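PDB 3BBL: regulatory protein of LacI family from Chloroflexus aggregans, which probably regulates transcription as a DNA-binding LacI-family protein whose periplasmic-binding-protein-like core probably binds a small effector. Local coordinates for residues Ser10-Glu15 with Phe44-Asp49; Asp24-Ser29 with Ala244-Lys249; Ser71-Asn76 with Asp136-Asn141; Pro89-Gly94 with Ala103-Asp108. All coordinates share one frame; numbering follows the deposited sequence.

Interaction 1. Residues Ser10-Glu15 with Phe44-Asp49; sequences SWTQTE and FPFSED. With EDO (1,2-ethanediol), chain B.
Glu48 grips the loop of Ser10-Glu15 with both carboxylate oxygens: OE1 takes the Thr12 OG1 hydroxyl on its syn lone pair at 2.9 Å, and OE2 receives the Gln13 backbone N at 3.0 Å, 28° out of the carboxylate plane. The Glu48 chain, bent at CG (chi2 -44°), folds back to make this fork. Between the loops, a 1,2-ethanediol, probably from the crystallisation liquor, forms a bridge: Trp11 N donates to its O2 at 3.0 Å and Phe46 N to its O1 at 2.8 Å. The ethanediol C2 rests over the centre of one face of the Trp11 indole. Ser10 CB lies over the Phe44 ring, 3.7 Å from its centroid. Thr12 CB sits over one face of the Phe46 ring, whose edge meets Ser10 OG. Were Trp11 replaced by an alanine, the diol carbon would probably lose its aromatic floor and Ser28 OG of the second subunit its indole N-H partner. These are the loops following strands 6-9 and 40-43, at the C-terminal ends of neighbouring parallel strands in a Rossmann-like alpha/beta subdomain of the periplasmic-binding-protein fold.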
loop_
_atom_site.group_PDB
_atom_site.type_symbol
_atom_site.label_atom_id
_atom_site.label_comp_id
_atom_site.label_asym_id
_atom_site.label_seq_id
_atom_site.Cartn_x
_atom_site.Cartn_y
_atom_site.Cartn_z
ATOM N N SER A 10 -16.079 -2.187 -4.528
ATOM C CA SER A 10 -15.820 -2.469 -3.126
ATOM C C SER A 10 -14.620 -3.403 -3.050
ATOM O O SER A 10 -14.366 -4.176 -3.969
ATOM C CB SER A 10 -17.035 -3.128 -2.462
ATOM O OG SER A 10 -17.259 -4.423 -2.979
ATOM N N TRP A 11 -13.879 -3.333 -1.953
ATOM C CA TRP A 11 -12.716 -4.196 -1.799
ATOM C C TRP A 11 -12.670 -4.812 -0.417
ATOM O O TRP A 11 -13.130 -4.215 0.558
ATOM C CB TRP A 11 -11.427 -3.414 -2.087
ATOM C CG TRP A 11 -11.235 -2.198 -1.243
ATOM C CD1 TRP A 11 -10.499 -2.100 -0.096
ATOM C CD2 TRP A 11 -11.753 -0.888 -1.501
ATOM N NE1 TRP A 11 -10.515 -0.803 0.370
ATOM C CE2 TRP A 11 -11.272 -0.040 -0.475
ATOM C CE3 TRP A 11 -12.562 -0.345 -2.506
ATOM C CZ2 TRP A 11 -11.588 1.321 -0.423
ATOM C CZ3 TRP A 11 -12.874 1.009 -2.453
ATOM C CH2 TRP A 11 -12.382 1.828 -1.422
ATOM N N THR A 12 -12.123 -6.021 -0.347
ATOM C CA THR A 12 -12.013 -6.736 0.911
ATOM C C THR A 12 -11.039 -6.011 1.830
ATOM O O THR A 12 -10.116 -5.343 1.380
ATOM C CB THR A 12 -11.536 -8.180 0.685
ATOM O OG1 THR A 12 -11.601 -8.898 1.919
ATOM C CG2 THR A 12 -10.115 -8.196 0.171
ATOM N N GLN A 13 -11.268 -6.140 3.129
ATOM C CA GLN A 13 -10.429 -5.489 4.121
ATOM C C GLN A 13 -9.008 -6.033 4.082
ATOM O O GLN A 13 -8.794 -7.238 4.198
ATOM C CB GLN A 13 -11.020 -5.706 5.509
ATOM C CG GLN A 13 -10.333 -4.919 6.600
ATOM C CD GLN A 13 -10.739 -5.391 7.985
ATOM O OE1 GLN A 13 -11.930 -5.494 8.297
ATOM N NE2 GLN A 13 -9.750 -5.683 8.826
ATOM N N THR A 14 -8.035 -5.143 3.918
ATOM C CA THR A 14 -6.637 -5.557 3.868
ATOM C C THR A 14 -6.186 -6.024 5.246
ATOM O O THR A 14 -6.300 -5.289 6.226
ATOM C CB THR A 14 -5.715 -4.403 3.441
ATOM O OG1 THR A 14 -6.209 -3.811 2.233
ATOM C CG2 THR A 14 -4.308 -4.919 3.198
ATOM N N GLU A 15 -5.677 -7.249 5.321
ATOM C CA GLU A 15 -5.205 -7.781 6.593
ATOM C C GLU A 15 -4.079 -6.923 7.135
ATOM O O GLU A 15 -3.247 -6.417 6.382
ATOM C CB GLU A 15 -4.695 -9.220 6.442
ATOM C CG GLU A 15 -4.386 -9.656 5.018
ATOM C CD GLU A 15 -5.648 -9.927 4.225
ATOM O OE1 GLU A 15 -6.515 -10.677 4.736
ATOM O OE2 GLU A 15 -5.773 -9.395 3.097
ATOM N N PHE A 44 -18.392 1.454 -1.995
ATOM C CA PHE A 44 -19.409 1.131 -1.011
ATOM C C PHE A 44 -18.780 0.100 -0.077
ATOM O O PHE A 44 -17.869 -0.624 -0.471
ATOM C CB PHE A 44 -20.692 0.601 -1.683
ATOM C CG PHE A 44 -20.508 -0.650 -2.485
ATOM C CD1 PHE A 44 -20.596 -1.898 -1.883
ATOM C CD2 PHE A 44 -20.288 -0.582 -3.857
ATOM C CE1 PHE A 44 -20.473 -3.069 -2.636
ATOM C CE2 PHE A 44 -20.160 -1.744 -4.624
ATOM C CZ PHE A 44 -20.255 -2.992 -4.010
ATOM N N PRO A 45 -19.239 0.042 1.182
ATOM C CA PRO A 45 -18.695 -0.908 2.154
ATOM C C PRO A 45 -18.722 -2.350 1.670
ATOM O O PRO A 45 -19.722 -2.822 1.135
ATOM C CB PRO A 45 -19.575 -0.680 3.379
ATOM C CG PRO A 45 -19.882 0.786 3.277
ATOM C CD PRO A 45 -20.240 0.917 1.814
ATOM N N PHE A 46 -17.606 -3.039 1.858
ATOM C CA PHE A 46 -17.479 -4.428 1.446
ATOM C C PHE A 46 -18.085 -5.312 2.531
ATOM O O PHE A 46 -17.980 -5.007 3.715
ATOM C CB PHE A 46 -16.001 -4.781 1.276
ATOM C CG PHE A 46 -15.762 -6.115 0.635
ATOM C CD1 PHE A 46 -15.781 -6.246 -0.745
ATOM C CD2 PHE A 46 -15.496 -7.238 1.411
ATOM C CE1 PHE A 46 -15.535 -7.473 -1.351
ATOM C CE2 PHE A 46 -15.248 -8.477 0.815
ATOM C CZ PHE A 46 -15.267 -8.594 -0.567
ATOM N N SER A 47 -18.731 -6.397 2.132
ATOM C CA SER A 47 -19.311 -7.310 3.102
ATOM C C SER A 47 -18.384 -8.521 3.135
ATOM O O SER A 47 -18.352 -9.303 2.189
ATOM C CB SER A 47 -20.724 -7.723 2.668
ATOM O OG SER A 47 -21.350 -8.526 3.656
ATOM N N GLU A 48 -17.617 -8.669 4.213
ATOM C CA GLU A 48 -16.685 -9.788 4.313
ATOM C C GLU A 48 -17.393 -11.111 4.071
ATOM O O GLU A 48 -16.787 -12.069 3.584
ATOM C CB GLU A 48 -15.968 -9.782 5.664
ATOM C CG GLU A 48 -14.992 -8.607 5.841
ATOM C CD GLU A 48 -14.115 -8.352 4.606
ATOM O OE1 GLU A 48 -13.668 -9.332 3.967
ATOM O OE2 GLU A 48 -13.864 -7.168 4.280
ATOM N N ASP A 49 -18.677 -11.168 4.416
ATOM C CA ASP A 49 -19.466 -12.361 4.154
ATOM C C ASP A 49 -20.043 -12.101 2.768
ATOM O O ASP A 49 -21.091 -11.481 2.634
ATOM C CB ASP A 49 -20.589 -12.512 5.180
ATOM C CG ASP A 49 -21.593 -13.587 4.784
ATOM O OD1 ASP A 49 -21.178 -14.608 4.198
ATOM O OD2 ASP A 49 -22.799 -13.413 5.064
HETATM C C1 EDO B . -14.783 -0.538 2.467
HETATM O O1 EDO B . -15.260 -1.811 2.887
HETATM C C2 EDO B . -14.398 -0.583 0.981
HETATM O O2 EDO B . -15.036 -1.679 0.309
#

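Interaction 2. Residues Asp24-Ser29 with Ala244-Lys249; sequences DQFLSS and AEAGRK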
loop_
_atom_site.group_PDB
_atom_site.type_symbol
_atom_site.label_atom_id
_atom_site.label_comp_id
_atom_site.label_asym_id
_atom_site.label_seq_id
_atom_site.Cartn_x
_atom_site.Cartn_y
_atom_site.Cartn_z
ATOM N N ASP A 24 -4.468 0.982 -4.389
ATOM C CA ASP A 24 -4.009 2.225 -4.974
ATOM C C ASP A 24 -3.823 2.139 -6.483
ATOM O O ASP A 24 -4.264 3.025 -7.203
ATOM C CB ASP A 24 -2.703 2.660 -4.318
ATOM C CG ASP A 24 -2.135 3.917 -4.939
ATOM O OD1 ASP A 24 -2.776 4.984 -4.823
ATOM O OD2 ASP A 24 -1.049 3.837 -5.550
ATOM N N GLN A 25 -3.179 1.079 -6.964
ATOM C CA GLN A 25 -2.960 0.925 -8.402
ATOM C C GLN A 25 -4.273 0.710 -9.154
ATOM O O GLN A 25 -4.543 1.357 -10.164
ATOM C CB GLN A 25 -2.044 -0.264 -8.697
ATOM C CG GLN A 25 -0.609 -0.117 -8.251
ATOM C CD GLN A 25 0.220 -1.360 -8.560
ATOM O OE1 GLN A 25 -0.094 -2.460 -8.098
ATOM N NE2 GLN A 25 1.280 -1.187 -9.340
ATOM N N PHE A 26 -5.078 -0.212 -8.641
ATOM C CA PHE A 26 -6.354 -0.567 -9.242
ATOM C C PHE A 26 -7.403 0.549 -9.226
ATOM O O PHE A 26 -7.937 0.919 -10.275
ATOM C CB PHE A 26 -6.908 -1.802 -8.535
ATOM C CG PHE A 26 -7.982 -2.503 -9.298
ATOM C CD1 PHE A 26 -7.704 -3.094 -10.524
ATOM C CD2 PHE A 26 -9.274 -2.582 -8.790
ATOM C CE1 PHE A 26 -8.702 -3.761 -11.245
ATOM C CE2 PHE A 26 -10.280 -3.243 -9.495
ATOM C CZ PHE A 26 -9.989 -3.836 -10.732
ATOM N N LEU A 27 -7.696 1.078 -8.042
ATOM C CA LEU A 27 -8.694 2.128 -7.916
ATOM C C LEU A 27 -8.273 3.439 -8.577
ATOM O O LEU A 27 -9.077 4.077 -9.263
ATOM C CB LEU A 27 -9.042 2.363 -6.445
ATOM C CG LEU A 27 -10.153 3.383 -6.163
ATOM C CD1 LEU A 27 -11.439 3.001 -6.897
ATOM C CD2 LEU A 27 -10.397 3.456 -4.670
ATOM N N SER A 28 -7.022 3.844 -8.383
ATOM C CA SER A 28 -6.547 5.081 -9.000
ATOM C C SER A 28 -6.739 4.978 -10.503
ATOM O O SER A 28 -7.258 5.890 -11.141
ATOM C CB SER A 28 -5.066 5.317 -8.693
ATOM O OG SER A 28 -4.875 5.601 -7.322
ATOM N N SER A 29 -6.321 3.850 -11.056
ATOM C CA SER A 29 -6.444 3.604 -12.479
ATOM C C SER A 29 -7.899 3.647 -12.945
ATOM O O SER A 29 -8.199 4.237 -13.981
ATOM C CB SER A 29 -5.823 2.253 -12.827
ATOM O OG SER A 29 -5.997 1.953 -14.194
ATOM N N ALA A 244 -2.727 -1.727 -12.929
ATOM C CA ALA A 244 -3.271 -0.496 -13.490
ATOM C C ALA A 244 -4.007 -0.809 -14.792
ATOM O O ALA A 244 -5.139 -0.372 -14.991
ATOM C CB ALA A 244 -2.156 0.519 -13.741
ATOM N N GLU A 245 -3.368 -1.581 -15.665
ATOM C CA GLU A 245 -3.982 -1.942 -16.937
ATOM C C GLU A 245 -5.276 -2.721 -16.710
ATOM O O GLU A 245 -6.269 -2.515 -17.405
ATOM C CB GLU A 245 -3.010 -2.760 -17.792
ATOM C CG GLU A 245 -3.621 -3.278 -19.087
ATOM C CD GLU A 245 -2.618 -3.999 -19.991
ATOM O OE1 GLU A 245 -1.719 -4.700 -19.461
ATOM O OE2 GLU A 245 -2.738 -3.879 -21.237
ATOM N N ALA A 246 -5.266 -3.613 -15.728
ATOM C CA ALA A 246 -6.450 -4.393 -15.422
ATOM C C ALA A 246 -7.578 -3.460 -14.982
ATOM O O ALA A 246 -8.745 -3.683 -15.297
ATOM C CB ALA A 246 -6.140 -5.403 -14.324
ATOM N N GLY A 247 -7.219 -2.416 -14.248
ATOM C CA GLY A 247 -8.211 -1.467 -13.788
ATOM C C GLY A 247 -8.829 -0.763 -14.976
ATOM O O GLY A 247 -10.041 -0.657 -15.089
ATOM N N ARG A 248 -7.977 -0.290 -15.874
ATOM C CA ARG A 248 -8.421 0.402 -17.070
ATOM C C ARG A 248 -9.315 -0.497 -17.920
ATOM O O ARG A 248 -10.333 -0.052 -18.437
ATOM C CB ARG A 248 -7.200 0.864 -17.880
ATOM C CG ARG A 248 -7.528 1.403 -19.268
ATOM C CD ARG A 248 -6.317 2.031 -19.938
ATOM N NE ARG A 248 -5.289 1.058 -20.316
ATOM C CZ ARG A 248 -5.418 0.159 -21.288
ATOM N NH1 ARG A 248 -6.541 0.094 -21.998
ATOM N NH2 ARG A 248 -4.416 -0.673 -21.557
ATOM N N LYS A 249 -8.932 -1.763 -18.054
ATOM C CA LYS A 249 -9.701 -2.712 -18.848
ATOM C C LYS A 249 -11.064 -3.017 -18.241
ATOM O O LYS A 249 -12.030 -3.248 -18.959
ATOM C CB LYS A 249 -8.918 -4.018 -19.029
ATOM C CG LYS A 249 -7.755 -3.937 -20.014
ATOM C CD LYS A 249 -8.239 -3.576 -21.413
ATOM C CE LYS A 249 -7.227 -3.971 -22.488
ATOM N NZ LYS A 249 -5.883 -3.352 -22.284
#
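Phe26 and Ser29, on one side of helix 23-36, meet helix 243-258 around Gly247 in a close helix-helix packing of the N-terminal alpha/beta subdomain. The segment axes approach to 7.6 Å and cross at -34°. Gly247 makes this possible: a CB there would run into Phe26 O, and without one Phe26 CA and Gly247 CA come within 5.0 Å of each other. The Phe26 ring, its CG trans to the backbone N (chi1 -163°), reaches the bare backbone with CE1 3.5 Å from Gly247 CA and 4.3 Å from Ala246 CB; beyond the contact it stacks on Phe93. The solvent side is looser. Ala244 is exposed and Gln25 approaches it mainly through its carbonyl, Gln25 O lying 4.0 Å from Ala244 CA, while the far end of Arg248 leads away toward Glu245, with which it and Lys249 form a long, weakly held salt-bridge network. Exchanging Ser29 for an alanine is likely to cost the pair its interhelical hydrogen bond, leaving the Ala244 carbonyl without its partner from the other helix. That carbonyl at present accepts twice, from Arg248 N in its own helix and from Ser29 OG at 2.6 Å, the hydroxyl tilted 28° from the carbonyl plane.

Interaction 3. Residues Ser71-Asn76 with Asp136-Asn141; sequences SSINYN and DSRVGN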
loop_
_atom_site.group_PDB
_atom_site.type_symbol
_atom_site.label_atom_id
_atom_site.label_comp_id
_atom_site.label_asym_id
_atom_site.label_seq_id
_atom_site.Cartn_x
_atom_site.Cartn_y
_atom_site.Cartn_z
ATOM N N SER A 71 -13.980 -7.595 -7.108
ATOM C CA SER A 71 -12.621 -8.096 -6.892
ATOM C C SER A 71 -12.693 -9.143 -5.780
ATOM O O SER A 71 -13.729 -9.267 -5.126
ATOM C CB SER A 71 -11.660 -6.958 -6.526
ATOM O OG SER A 71 -12.071 -6.267 -5.371
ATOM N N SER A 72 -11.609 -9.891 -5.568
ATOM C CA SER A 72 -11.581 -10.958 -4.561
ATOM C C SER A 72 -12.618 -12.006 -4.942
ATOM O O SER A 72 -13.478 -12.369 -4.139
ATOM C CB SER A 72 -11.909 -10.432 -3.160
ATOM O OG SER A 72 -10.821 -9.727 -2.602
ATOM N N ILE A 73 -12.535 -12.488 -6.172
ATOM C CA ILE A 73 -13.489 -13.474 -6.653
ATOM C C ILE A 73 -13.157 -14.890 -6.214
ATOM O O ILE A 73 -12.086 -15.404 -6.512
ATOM C CB ILE A 73 -13.567 -13.477 -8.193
ATOM C CG1 ILE A 73 -13.636 -12.041 -8.726
ATOM C CG2 ILE A 73 -14.775 -14.292 -8.640
ATOM C CD1 ILE A 73 -14.864 -11.268 -8.285
ATOM N N ASN A 74 -14.090 -15.518 -5.510
ATOM C CA ASN A 74 -13.914 -16.898 -5.063
ATOM C C ASN A 74 -14.694 -17.818 -5.989
ATOM O O ASN A 74 -15.378 -17.353 -6.892
ATOM C CB ASN A 74 -14.424 -17.074 -3.632
ATOM C CG ASN A 74 -13.508 -16.442 -2.608
ATOM O OD1 ASN A 74 -12.290 -16.651 -2.637
ATOM N ND2 ASN A 74 -14.083 -15.671 -1.691
ATOM N N TYR A 75 -14.579 -19.124 -5.781
ATOM C CA TYR A 75 -15.326 -20.074 -6.601
ATOM C C TYR A 75 -16.797 -19.891 -6.243
ATOM O O TYR A 75 -17.124 -19.621 -5.085
ATOM C CB TYR A 75 -14.911 -21.519 -6.293
ATOM C CG TYR A 75 -13.543 -21.920 -6.790
ATOM C CD1 TYR A 75 -12.516 -22.219 -5.895
ATOM C CD2 TYR A 75 -13.284 -22.043 -8.153
ATOM C CE1 TYR A 75 -11.267 -22.635 -6.344
ATOM C CE2 TYR A 75 -12.039 -22.461 -8.616
ATOM C CZ TYR A 75 -11.037 -22.758 -7.703
ATOM O OH TYR A 75 -9.812 -23.191 -8.152
ATOM N N ASN A 76 -17.678 -20.046 -7.229
ATOM C CA ASN A 76 -19.117 -19.884 -7.006
ATOM C C ASN A 76 -19.338 -18.630 -6.163
ATOM O O ASN A 76 -19.929 -18.694 -5.081
ATOM C CB ASN A 76 -19.702 -21.091 -6.257
ATOM C CG ASN A 76 -19.344 -22.416 -6.899
ATOM O OD1 ASN A 76 -19.442 -22.580 -8.116
ATOM N ND2 ASN A 76 -18.936 -23.377 -6.073
ATOM N N ASP A 136 -8.995 -24.374 -1.556
ATOM C CA ASP A 136 -10.209 -23.641 -1.883
ATOM C C ASP A 136 -9.928 -22.261 -2.465
ATOM O O ASP A 136 -10.843 -21.468 -2.663
ATOM C CB ASP A 136 -11.107 -23.521 -0.649
ATOM C CG ASP A 136 -10.443 -22.776 0.490
ATOM O OD1 ASP A 136 -11.010 -22.769 1.605
ATOM O OD2 ASP A 136 -9.356 -22.195 0.277
ATOM N N SER A 137 -8.661 -21.976 -2.741
ATOM C CA SER A 137 -8.282 -20.689 -3.311
ATOM C C SER A 137 -8.141 -20.778 -4.833
ATOM O O SER A 137 -7.261 -21.460 -5.352
ATOM C CB SER A 137 -6.968 -20.208 -2.691
ATOM O OG SER A 137 -6.479 -19.069 -3.374
ATOM N N ARG A 138 -9.024 -20.082 -5.542
ATOM C CA ARG A 138 -9.009 -20.075 -6.999
ATOM C C ARG A 138 -7.689 -19.509 -7.515
ATOM O O ARG A 138 -7.041 -20.116 -8.369
ATOM C CB ARG A 138 -10.192 -19.255 -7.526
ATOM C CG ARG A 138 -10.402 -19.307 -9.033
ATOM C CD ARG A 138 -9.835 -18.074 -9.715
ATOM N NE ARG A 138 -10.272 -16.840 -9.059
ATOM C CZ ARG A 138 -9.851 -15.624 -9.394
ATOM N NH1 ARG A 138 -8.985 -15.468 -10.383
ATOM N NH2 ARG A 138 -10.286 -14.565 -8.730
ATOM N N VAL A 139 -7.288 -18.353 -6.996
ATOM C CA VAL A 139 -6.035 -17.736 -7.413
ATOM C C VAL A 139 -4.856 -18.640 -7.043
ATOM O O VAL A 139 -3.915 -18.793 -7.821
ATOM C CB VAL A 139 -5.840 -16.371 -6.740
ATOM C CG1 VAL A 139 -4.562 -15.716 -7.249
ATOM C CG2 VAL A 139 -7.035 -15.496 -7.014
ATOM N N GLY A 140 -4.923 -19.227 -5.849
ATOM C CA GLY A 140 -3.872 -20.112 -5.386
ATOM C C GLY A 140 -3.667 -21.287 -6.323
ATOM O O GLY A 140 -2.533 -21.637 -6.649
ATOM N N ASN A 141 -4.760 -21.898 -6.765
ATOM C CA ASN A 141 -4.656 -23.029 -7.670
ATOM C C ASN A 141 -4.096 -22.609 -9.014
ATOM O O ASN A 141 -3.342 -23.353 -9.626
ATOM C CB ASN A 141 -6.016 -23.693 -7.860
ATOM C CG ASN A 141 -6.567 -24.241 -6.575
ATOM O OD1 ASN A 141 -5.814 -24.688 -5.710
ATOM N ND2 ASN A 141 -7.887 -24.222 -6.438
#
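Tyr75 lays one face of its ring against the aliphatic part of Arg138, whose CB stands 3.7 Å from the ring centroid, a CH-pi contact. CG follows over the same ring, 3.6 Å from Tyr75 CE2. The guanidinium then turns nearly upright to the phenol, the two planes 83° apart, because the Arg138 chain bends at chi2 (-100°) and again at chi3. This turn brings NH2 edge-on to the Ile73 carbonyl: NH2 donates to Ile73 O at 3.0 Å, with the acceptor almost exactly in the guanidinium plane, and NE adds a weak bond to the same oxygen. At the ring's far end Asn141 ND2 donates to Tyr75 OH at 2.8 Å. Amide and ring are close to coplanar, 30° apart, and the donor lies at the ring edge. Ser137 caps helix 138-153, its OG accepting from Gly140 N. The contact joins the loop after strand 67-70 in one subdomain to the start of this helix in the other, across the interdomain cleft where LacI-family proteins usually bind effectors. NH1 of Arg138 also makes a salt bridge to Asp106, which Arg95 shares, so its positive charge is probably partly offset, while the Ile73 carbonyl, accepting two N-H groups, fixes the direction of the guanidinium.

Interaction 4. Residues Pro89-Gly94 with Ala103-Asp108; sequences PFVAFG and AWVDID
Val91 and Val105 pack their methyls together on one face of the sheet, Val91 CG1 lying 4.1 Å from Val105 CG2, and helix 243-258 covers this side. Further along, a chi1 of 176° swings the Phe93 ring edge toward the neighbouring strand, with CE2 4.1 Å from Ile107 CG1 and CD2 3.2 Å from Val105 O. On the reverse face Ala92 CB and Trp104 CB lie 4.3 Å apart, and the Trp104 indole continues away to stack on His267. The backbones of strands 90-93 and 104-107 pair in parallel: Ala92 N donates to Ala103 O at 3.1 Å, and Val105 N returns a nearly linear bond to Ala92 O at 2.9 Å. At the C-terminal end the ladder frays, the Gly94 N bond to Val105 O being weak and bent to 123°. The Gly94 backbone angles leave no room for a CB against the preceding carbonyl, and Asp106 OD2 lies 3.4 Å from Gly94 CA. Besides Arg138, the same OD2 forms a salt bridge with Arg95. The chemistry thus runs from apolar side chains on the sheet faces to a carboxylate at the strand ends, whose negative charge, shared by two arginines, is likely to be stabilised there.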
loop_
_atom_site.group_PDB
_atom_site.type_symbol
_atom_site.label_atom_id
_atom_site.label_comp_id
_atom_site.label_asym_id
_atom_site.label_seq_id
_atom_site.Cartn_x
_atom_site.Cartn_y
_atom_site.Cartn_z
ATOM N N PRO A 89 -25.393 -5.098 -15.246
ATOM C CA PRO A 89 -24.019 -4.946 -15.748
ATOM C C PRO A 89 -22.929 -5.045 -14.679
ATOM O O PRO A 89 -23.021 -4.429 -13.610
ATOM C CB PRO A 89 -24.033 -3.561 -16.395
ATOM C CG PRO A 89 -25.476 -3.349 -16.747
ATOM C CD PRO A 89 -26.188 -3.895 -15.544
ATOM N N PHE A 90 -21.893 -5.821 -14.976
ATOM C CA PHE A 90 -20.785 -5.979 -14.050
ATOM C C PHE A 90 -19.623 -6.662 -14.732
ATOM O O PHE A 90 -19.800 -7.411 -15.688
ATOM C CB PHE A 90 -21.214 -6.791 -12.822
ATOM C CG PHE A 90 -21.239 -8.280 -13.042
ATOM C CD1 PHE A 90 -20.088 -9.047 -12.859
ATOM C CD2 PHE A 90 -22.418 -8.923 -13.412
ATOM C CE1 PHE A 90 -20.115 -10.438 -13.037
ATOM C CE2 PHE A 90 -22.456 -10.309 -13.592
ATOM C CZ PHE A 90 -21.304 -11.069 -13.405
ATOM N N VAL A 91 -18.429 -6.373 -14.237
ATOM C CA VAL A 91 -17.209 -6.982 -14.742
ATOM C C VAL A 91 -16.481 -7.482 -13.511
ATOM O O VAL A 91 -16.343 -6.755 -12.529
ATOM C CB VAL A 91 -16.309 -5.966 -15.471
ATOM C CG1 VAL A 91 -14.943 -6.581 -15.728
ATOM C CG2 VAL A 91 -16.941 -5.555 -16.781
ATOM N N ALA A 92 -16.045 -8.731 -13.547
ATOM C CA ALA A 92 -15.315 -9.292 -12.418
ATOM C C ALA A 92 -13.819 -9.242 -12.702
ATOM O O ALA A 92 -13.379 -9.542 -13.808
ATOM C CB ALA A 92 -15.750 -10.730 -12.169
ATOM N N PHE A 93 -13.044 -8.814 -11.713
ATOM C CA PHE A 93 -11.593 -8.786 -11.850
ATOM C C PHE A 93 -11.155 -10.117 -11.242
ATOM O O PHE A 93 -10.857 -10.199 -10.048
ATOM C CB PHE A 93 -10.983 -7.632 -11.050
ATOM C CG PHE A 93 -9.472 -7.608 -11.066
ATOM C CD1 PHE A 93 -8.761 -6.990 -10.043
ATOM C CD2 PHE A 93 -8.755 -8.192 -12.109
ATOM C CE1 PHE A 93 -7.371 -6.955 -10.055
ATOM C CE2 PHE A 93 -7.360 -8.162 -12.127
ATOM C CZ PHE A 93 -6.667 -7.540 -11.095
ATOM N N GLY A 94 -11.145 -11.156 -12.068
ATOM C CA GLY A 94 -10.774 -12.481 -11.605
ATOM C C GLY A 94 -11.846 -13.491 -11.968
ATOM O O GLY A 94 -13.030 -13.227 -11.794
ATOM N N ALA A 103 -18.699 -11.525 -17.885
ATOM C CA ALA A 103 -17.611 -10.643 -18.298
ATOM C C ALA A 103 -16.525 -10.545 -17.228
ATOM O O ALA A 103 -16.820 -10.369 -16.046
ATOM C CB ALA A 103 -18.153 -9.257 -18.612
ATOM N N TRP A 104 -15.267 -10.663 -17.642
ATOM C CA TRP A 104 -14.170 -10.563 -16.693
ATOM C C TRP A 104 -12.817 -10.184 -17.257
ATOM O O TRP A 104 -12.536 -10.348 -18.450
ATOM C CB TRP A 104 -14.010 -11.867 -15.892
ATOM C CG TRP A 104 -13.782 -13.135 -16.703
ATOM C CD1 TRP A 104 -14.688 -14.134 -16.923
ATOM C CD2 TRP A 104 -12.565 -13.556 -17.342
ATOM N NE1 TRP A 104 -14.114 -15.151 -17.650
ATOM C CE2 TRP A 104 -12.816 -14.823 -17.922
ATOM C CE3 TRP A 104 -11.292 -12.987 -17.480
ATOM C CZ2 TRP A 104 -11.836 -15.531 -18.627
ATOM C CZ3 TRP A 104 -10.315 -13.695 -18.184
ATOM C CH2 TRP A 104 -10.598 -14.954 -18.749
ATOM N N VAL A 105 -11.992 -9.655 -16.361
ATOM C CA VAL A 105 -10.624 -9.281 -16.654
ATOM C C VAL A 105 -9.830 -9.996 -15.564
ATOM O O VAL A 105 -10.219 -9.977 -14.396
ATOM C CB VAL A 105 -10.390 -7.762 -16.520
ATOM C CG1 VAL A 105 -8.914 -7.447 -16.740
ATOM C CG2 VAL A 105 -11.247 -7.002 -17.526
ATOM N N ASP A 106 -8.735 -10.642 -15.947
ATOM C CA ASP A 106 -7.915 -11.348 -14.978
ATOM C C ASP A 106 -6.462 -11.425 -15.403
ATOM O O ASP A 106 -6.128 -11.231 -16.569
ATOM C CB ASP A 106 -8.449 -12.766 -14.763
ATOM C CG ASP A 106 -8.006 -13.358 -13.435
ATOM O OD1 ASP A 106 -7.177 -12.731 -12.754
ATOM O OD2 ASP A 106 -8.486 -14.447 -13.072
ATOM N N ILE A 107 -5.601 -11.701 -14.432
ATOM C CA ILE A 107 -4.180 -11.840 -14.680
ATOM C C ILE A 107 -3.908 -13.339 -14.802
ATOM O O ILE A 107 -4.454 -14.135 -14.041
ATOM C CB ILE A 107 -3.352 -11.272 -13.504
ATOM C CG1 ILE A 107 -3.827 -9.852 -13.163
ATOM C CG2 ILE A 107 -1.871 -11.277 -13.859
ATOM C CD1 ILE A 107 -3.776 -8.866 -14.326
ATOM N N ASP A 108 -3.080 -13.724 -15.767
ATOM C CA ASP A 108 -2.747 -15.131 -15.964
ATOM C C ASP A 108 -1.754 -15.576 -14.877
ATOM O O ASP A 108 -0.545 -15.598 -15.101
ATOM C CB ASP A 108 -2.129 -15.336 -17.355
ATOM C CG ASP A 108 -2.011 -16.806 -17.738
ATOM O OD1 ASP A 108 -2.030 -17.671 -16.836
ATOM O OD2 ASP A 108 -1.882 -17.094 -18.947
#

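Interaction 4 sits in the central sheet of the N-terminal subdomain. Interactions 2 and 3 touch it, each about 12 Å away between centres: the helix pair of interaction 2 where the Phe26 and Phe93 rings stack, interaction 3 at the C-terminal strand ends through the Arg138-Asp106 salt bridge. Interaction 1 stands about 17 Å from interaction 4 between centres, its loops touching interaction 3 at Thr12 and Ser72 and, like interaction 2, the second subunit. Along the chain the segments of interactions 1 and 2 alternate; interactions 3 and 4 lie between the segments of interaction 2, with 4 inside 3. The sheet thus meets the dimer-facing helix 23-36 and, through Arg138, the C-terminal subdomain across the cleft.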